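Local coordinates for extracellular solute-binding protein, family 5 (Chelativorans sp., PDB 6WM6) that binds EDTA and other aminopolycarboxylates in the periplasm, probably delivering them to an ABC transporter for uptake, at residues P147-N152 with G200-S205; A326-I331 with D520-F525. All coordinates share one frame; numbering follows the deposited sequence.

Contact 1 joins a disulfide-bearing loop to the first turn of helix 202-212 near the protein surface, and of its four touching residues Cys149 alone is buried. Contact 2 sets the end of helix 321-330 against the turn after helix 504-521 and the start of strand 524-537, and is buried throughout. The two share no helix or strand; their centres are about 41 Å apart and their nearest atoms about 17 Å, and both segments of contact 1 precede those of contact 2 in sequence. Their chemistry follows their place. In contact 1 a cystine sulfur lies on a methyl and a helix CA, and a methylene meets an alanine methyl, burying 133 Å²; contact 2 packs leucine, isoleucine, alanine and phenylalanine over 234 Å².

Contact 1 of 2, residues P147-N152 with G200-S205; sequences PECLIN and GDIAES
Ile202 opens the touching part of helix 202-212, with its CG2 methyl 4.2 Å from Cys149 SG. That methyl stands anti to the backbone N, while CG1 lies beside the N and carries the rest of the chain away from the loop, leaving CG2 as the branch that meets the sulfur. Tyr136 and Thr140 of helix 131-141 pack on the same side chain. Ala203 comes next and brings the two backbones together, its CA 4.9 Å from that of Cys149. Cys149 SG rests 4.0 Å from Ala203 CA, against the helix backbone, while Ala203 CB, directed at the loop, meets Glu148 CB at 3.8 Å. Glu148 touches with this methylene only: its chain bends at chi2 (-67°) and carries the carboxylate away from the helix. The arrangement is a short disulfide loop laid on a helix start, since Cys149 SG is bonded to Cys146 SG, two residues lying between the cysteines, and Ala203 also touches Cys146. At Glu204 the backbone N is held by the N-cap residue Asp201, whose OD1 accepts it at 2.9 Å in a nearly straight bond (167°). Ser205 N closes the first turn on Asp201 O at 2.9 Å. Farther along the same helix Asn207 grips the loop by both ends of its amide, ND2 to Glu148 O and OD1 to the N of Leu150, the centre of an inverse gamma turn closed by a weak bond from Ile151 N to Cys149 O.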
loop_
_atom_site.group_PDB
_atom_site.type_symbol
_atom_site.label_atom_id
_atom_site.label_comp_id
_atom_site.label_asym_id
_atom_site.label_seq_id
_atom_site.Cartn_x
_atom_site.Cartn_y
_atom_site.Cartn_z
ATOM N N PRO A 147 13.828 11.671 18.175
ATOM C CA PRO A 147 14.688 10.854 17.298
ATOM C C PRO A 147 14.619 9.365 17.600
ATOM O O PRO A 147 15.008 8.555 16.752
ATOM C CB PRO A 147 16.099 11.416 17.543
ATOM C CG PRO A 147 15.900 12.700 18.300
ATOM C CD PRO A 147 14.613 12.561 19.050
ATOM N N GLU A 148 14.135 8.979 18.782
ATOM C CA GLU A 148 14.040 7.579 19.158
ATOM C C GLU A 148 12.705 6.941 18.777
ATOM O O GLU A 148 12.546 5.725 18.943
ATOM C CB GLU A 148 14.250 7.444 20.677
ATOM C CG GLU A 148 15.560 8.046 21.175
ATOM C CD GLU A 148 16.780 7.301 20.666
ATOM O OE1 GLU A 148 16.621 6.176 20.143
ATOM O OE2 GLU A 148 17.900 7.842 20.790
ATOM N N CYS A 149 11.753 7.712 18.261
ATOM C CA CYS A 149 10.493 7.132 17.815
ATOM C C CYS A 149 10.751 6.251 16.599
ATOM O O CYS A 149 11.341 6.704 15.609
ATOM C CB CYS A 149 9.491 8.227 17.439
ATOM S SG CYS A 149 8.661 9.060 18.820
ATOM N N LEU A 150 10.287 5.001 16.657
ATOM C CA LEU A 150 10.578 4.014 15.624
ATOM C C LEU A 150 9.461 4.050 14.592
ATOM O O LEU A 150 8.574 3.201 14.554
ATOM C CB LEU A 150 10.707 2.631 16.244
ATOM C CG LEU A 150 11.740 2.539 17.375
ATOM C CD1 LEU A 150 11.492 1.297 18.213
ATOM C CD2 LEU A 150 13.154 2.546 16.813
ATOM N N ILE A 151 9.530 5.062 13.715
ATOM C CA ILE A 151 8.456 5.341 12.769
ATOM C C ILE A 151 8.682 4.588 11.469
ATOM O O ILE A 151 9.809 4.187 11.134
ATOM C CB ILE A 151 8.269 6.842 12.506
ATOM C CG1 ILE A 151 9.363 7.394 11.578
ATOM C CG2 ILE A 151 8.236 7.620 13.812
ATOM C CD1 ILE A 151 9.136 8.843 11.173
ATOM N N ASN A 152 7.612 4.445 10.697
ATOM C CA ASN A 152 7.735 3.920 9.343
ATOM C C ASN A 152 8.384 4.943 8.409
ATOM O O ASN A 152 9.417 4.669 7.787
ATOM C CB ASN A 152 6.379 3.507 8.807
ATOM C CG ASN A 152 6.481 2.991 7.395
ATOM O OD1 ASN A 152 7.269 2.089 7.115
ATOM N ND2 ASN A 152 5.731 3.580 6.509
ATOM N N GLY A 200 5.106 8.141 29.987
ATOM C CA GLY A 200 6.499 8.438 29.744
ATOM C C GLY A 200 6.690 9.608 28.801
ATOM O O GLY A 200 5.757 10.340 28.449
ATOM N N ASP A 201 7.939 9.772 28.377
ATOM C CA ASP A 201 8.251 10.783 27.380
ATOM C C ASP A 201 7.736 10.323 26.015
ATOM O O ASP A 201 7.185 9.228 25.864
ATOM C CB ASP A 201 9.748 11.092 27.374
ATOM C CG ASP A 201 10.597 9.919 26.924
ATOM O OD1 ASP A 201 10.055 8.947 26.358
ATOM O OD2 ASP A 201 11.827 9.969 27.139
ATOM N N ILE A 202 7.921 11.169 25.004
ATOM C CA ILE A 202 7.256 10.933 23.721
ATOM C C ILE A 202 7.700 9.610 23.115
ATOM O O ILE A 202 6.878 8.843 22.611
ATOM C CB ILE A 202 7.465 12.139 22.787
ATOM C CG1 ILE A 202 6.763 13.361 23.396
ATOM C CG2 ILE A 202 6.919 11.844 21.388
ATOM C CD1 ILE A 202 6.549 14.515 22.448
ATOM N N ALA A 203 8.991 9.302 23.163
ATOM C CA ALA A 203 9.449 8.051 22.562
ATOM C C ALA A 203 8.872 6.852 23.290
ATOM O O ALA A 203 8.429 5.883 22.663
ATOM C CB ALA A 203 10.978 7.987 22.574
ATOM N N GLU A 204 8.880 6.892 24.622
ATOM C CA GLU A 204 8.324 5.795 25.403
ATOM C C GLU A 204 6.849 5.590 25.082
ATOM O O GLU A 204 6.397 4.459 24.877
ATOM C CB GLU A 204 8.525 6.106 26.895
ATOM C CG GLU A 204 7.784 5.205 27.873
ATOM C CD GLU A 204 8.333 3.793 27.917
ATOM O OE1 GLU A 204 7.573 2.873 28.294
ATOM O OE2 GLU A 204 9.519 3.600 27.573
ATOM N N SER A 205 6.078 6.676 25.031
ATOM C CA SER A 205 4.643 6.542 24.811
ATOM C C SER A 205 4.328 6.065 23.398
ATOM O O SER A 205 3.376 5.299 23.209
ATOM C CB SER A 205 3.929 7.857 25.123
ATOM O OG SER A 205 4.302 8.881 24.218
#

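Contact 2 of 2, residues A326-I331 with D520-F525; sequences AVLTAI and DYAALF
Leu328 points its fork at Ala522 and Phe525, CD1 chiefly to the alanine and CD2 to the phenylalanine. CD1 reaches Ala522 CB at 3.9 Å and lies 4.0 Å from the carbonyl Ala522 O. CD2 sits 3.6 Å from Phe525 CB and 3.7 Å from the ortho carbon Phe525 CD1, approaching the ring obliquely. With CG beside its own backbone N (chi1 -62°) and the chain extended at chi2, the leucine spreads its methyls toward the turn that follows helix 504-521. Ala522, the first residue past that helix, has a positive phi (61°), and the chain then swings into strand 524-537. One helical turn past Leu328, Ile331 leaves the helical conformation, though its N still bonds to Val327 O at 3.1 Å. Its CG2 branch, not the longer CG1 arm, meets the far end of the ring, lying 3.8 Å from Phe525 CZ and 3.9 Å from Phe525 CE2, again at a slant. Phe525 swings CG opposite its backbone N (chi1 178°), which runs the ring out from the strand past Leu328 to Ile331, the aliphatic chains and the ring passing alongside one another, pointing opposite ways. With alanine in place of Phe525, Ile331 CG2 would probably lose its partner on the strand and a gap would open beside Leu328 CD2. Met309 of strand 305-311, which pairs with Phe525 through the backbone, touches both Leu328 and Ile331, and Ile425 and Tyr428 of helix 416-429 pack on Ile331 as well. The arrangement is apolar helix-on-sheet packing, with helix 321-330 lying against the mixed sheet that contains strands 305-311 and 524-537, as expected of the alpha/beta architecture of periplasmic solute-binding proteins.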
loop_
_atom_site.group_PDB
_atom_site.type_symbol
_atom_site.label_atom_id
_atom_site.label_comp_id
_atom_site.label_asym_id
_atom_site.label_seq_id
_atom_site.Cartn_x
_atom_site.Cartn_y
_atom_site.Cartn_z
ATOM N N ALA A 326 18.887 -6.871 -21.829
ATOM C CA ALA A 326 18.614 -8.046 -22.640
ATOM C C ALA A 326 17.545 -8.916 -22.000
ATOM O O ALA A 326 16.604 -9.364 -22.674
ATOM C CB ALA A 326 19.896 -8.852 -22.849
ATOM N N VAL A 327 17.649 -9.143 -20.693
ATOM C CA VAL A 327 16.631 -9.925 -19.988
ATOM C C VAL A 327 15.265 -9.274 -20.123
ATOM O O VAL A 327 14.264 -9.945 -20.432
ATOM C CB VAL A 327 17.046 -10.136 -18.519
ATOM C CG1 VAL A 327 15.855 -10.554 -17.646
ATOM C CG2 VAL A 327 18.186 -11.151 -18.453
ATOM N N LEU A 328 15.196 -7.964 -19.897
ATOM C CA LEU A 328 13.891 -7.302 -19.948
ATOM C C LEU A 328 13.307 -7.317 -21.355
ATOM O O LEU A 328 12.085 -7.420 -21.515
ATOM C CB LEU A 328 13.980 -5.875 -19.429
ATOM C CG LEU A 328 14.400 -5.711 -17.961
ATOM C CD1 LEU A 328 14.220 -4.269 -17.538
ATOM C CD2 LEU A 328 13.644 -6.673 -17.087
ATOM N N THR A 329 14.156 -7.256 -22.381
ATOM C CA THR A 329 13.681 -7.285 -23.760
ATOM C C THR A 329 13.155 -8.666 -24.135
ATOM O O THR A 329 12.160 -8.778 -24.866
ATOM C CB THR A 329 14.825 -6.853 -24.668
ATOM O OG1 THR A 329 15.205 -5.510 -24.355
ATOM C CG2 THR A 329 14.441 -6.905 -26.154
ATOM N N ALA A 330 13.790 -9.724 -23.636
ATOM C CA ALA A 330 13.357 -11.082 -23.921
ATOM C C ALA A 330 12.061 -11.451 -23.211
ATOM O O ALA A 330 11.298 -12.300 -23.699
ATOM C CB ALA A 330 14.458 -12.055 -23.506
ATOM N N ILE A 331 11.785 -10.856 -22.050
ATOM C CA ILE A 331 10.536 -11.156 -21.354
ATOM C C ILE A 331 9.366 -10.755 -22.236
ATOM O O ILE A 331 9.334 -9.660 -22.809
ATOM C CB ILE A 331 10.522 -10.454 -19.986
ATOM C CG1 ILE A 331 11.510 -11.132 -19.063
ATOM C CG2 ILE A 331 9.122 -10.436 -19.400
ATOM C CD1 ILE A 331 11.741 -10.400 -17.748
ATOM N N ASP A 520 15.382 3.811 -18.133
ATOM C CA ASP A 520 16.643 3.687 -18.842
ATOM C C ASP A 520 17.609 2.772 -18.088
ATOM O O ASP A 520 18.403 2.041 -18.699
ATOM C CB ASP A 520 17.314 5.064 -19.002
ATOM C CG ASP A 520 16.626 5.968 -20.001
ATOM O OD1 ASP A 520 15.819 5.502 -20.834
ATOM O OD2 ASP A 520 16.931 7.189 -19.938
ATOM N N TYR A 521 17.589 2.818 -16.741
ATOM C CA TYR A 521 18.557 2.086 -15.928
ATOM C C TYR A 521 18.230 0.598 -15.841
ATOM O O TYR A 521 19.117 -0.201 -15.526
ATOM C CB TYR A 521 18.584 2.723 -14.531
ATOM C CG TYR A 521 19.671 2.257 -13.611
ATOM C CD1 TYR A 521 21.005 2.549 -13.879
ATOM C CD2 TYR A 521 19.377 1.536 -12.460
ATOM C CE1 TYR A 521 22.027 2.109 -13.015
ATOM C CE2 TYR A 521 20.374 1.113 -11.605
ATOM C CZ TYR A 521 21.675 1.400 -11.880
ATOM O OH TYR A 521 22.670 0.954 -11.017
ATOM N N ALA A 522 16.974 0.217 -16.087
ATOM C CA ALA A 522 16.576 -1.179 -16.240
ATOM C C ALA A 522 16.848 -2.026 -14.999
ATOM O O ALA A 522 17.212 -3.199 -15.100
ATOM C CB ALA A 522 17.215 -1.806 -17.484
ATOM N N ALA A 523 16.655 -1.451 -13.813
ATOM C CA ALA A 523 16.745 -2.190 -12.560
ATOM C C ALA A 523 15.384 -2.548 -11.969
ATOM O O ALA A 523 15.320 -3.268 -10.957
ATOM C CB ALA A 523 17.582 -1.418 -11.526
ATOM N N LEU A 524 14.302 -2.088 -12.573
ATOM C CA LEU A 524 12.953 -2.345 -12.048
ATOM C C LEU A 524 11.993 -2.457 -13.227
ATOM O O LEU A 524 11.827 -1.505 -14.008
ATOM C CB LEU A 524 12.534 -1.249 -11.070
ATOM C CG LEU A 524 11.217 -1.467 -10.338
ATOM C CD1 LEU A 524 11.270 -2.702 -9.484
ATOM C CD2 LEU A 524 10.926 -0.231 -9.474
ATOM N N PHE A 525 11.387 -3.632 -13.366
ATOM C CA PHE A 525 10.483 -3.955 -14.476
ATOM C C PHE A 525 9.064 -4.080 -13.954
ATOM O O PHE A 525 8.768 -5.028 -13.220
ATOM C CB PHE A 525 10.951 -5.283 -15.082
ATOM C CG PHE A 525 10.107 -5.802 -16.226
ATOM C CD1 PHE A 525 10.237 -5.295 -17.508
ATOM C CD2 PHE A 525 9.239 -6.863 -16.033
ATOM C CE1 PHE A 525 9.510 -5.815 -18.560
ATOM C CE2 PHE A 525 8.478 -7.360 -17.083
ATOM C CZ PHE A 525 8.621 -6.843 -18.353
#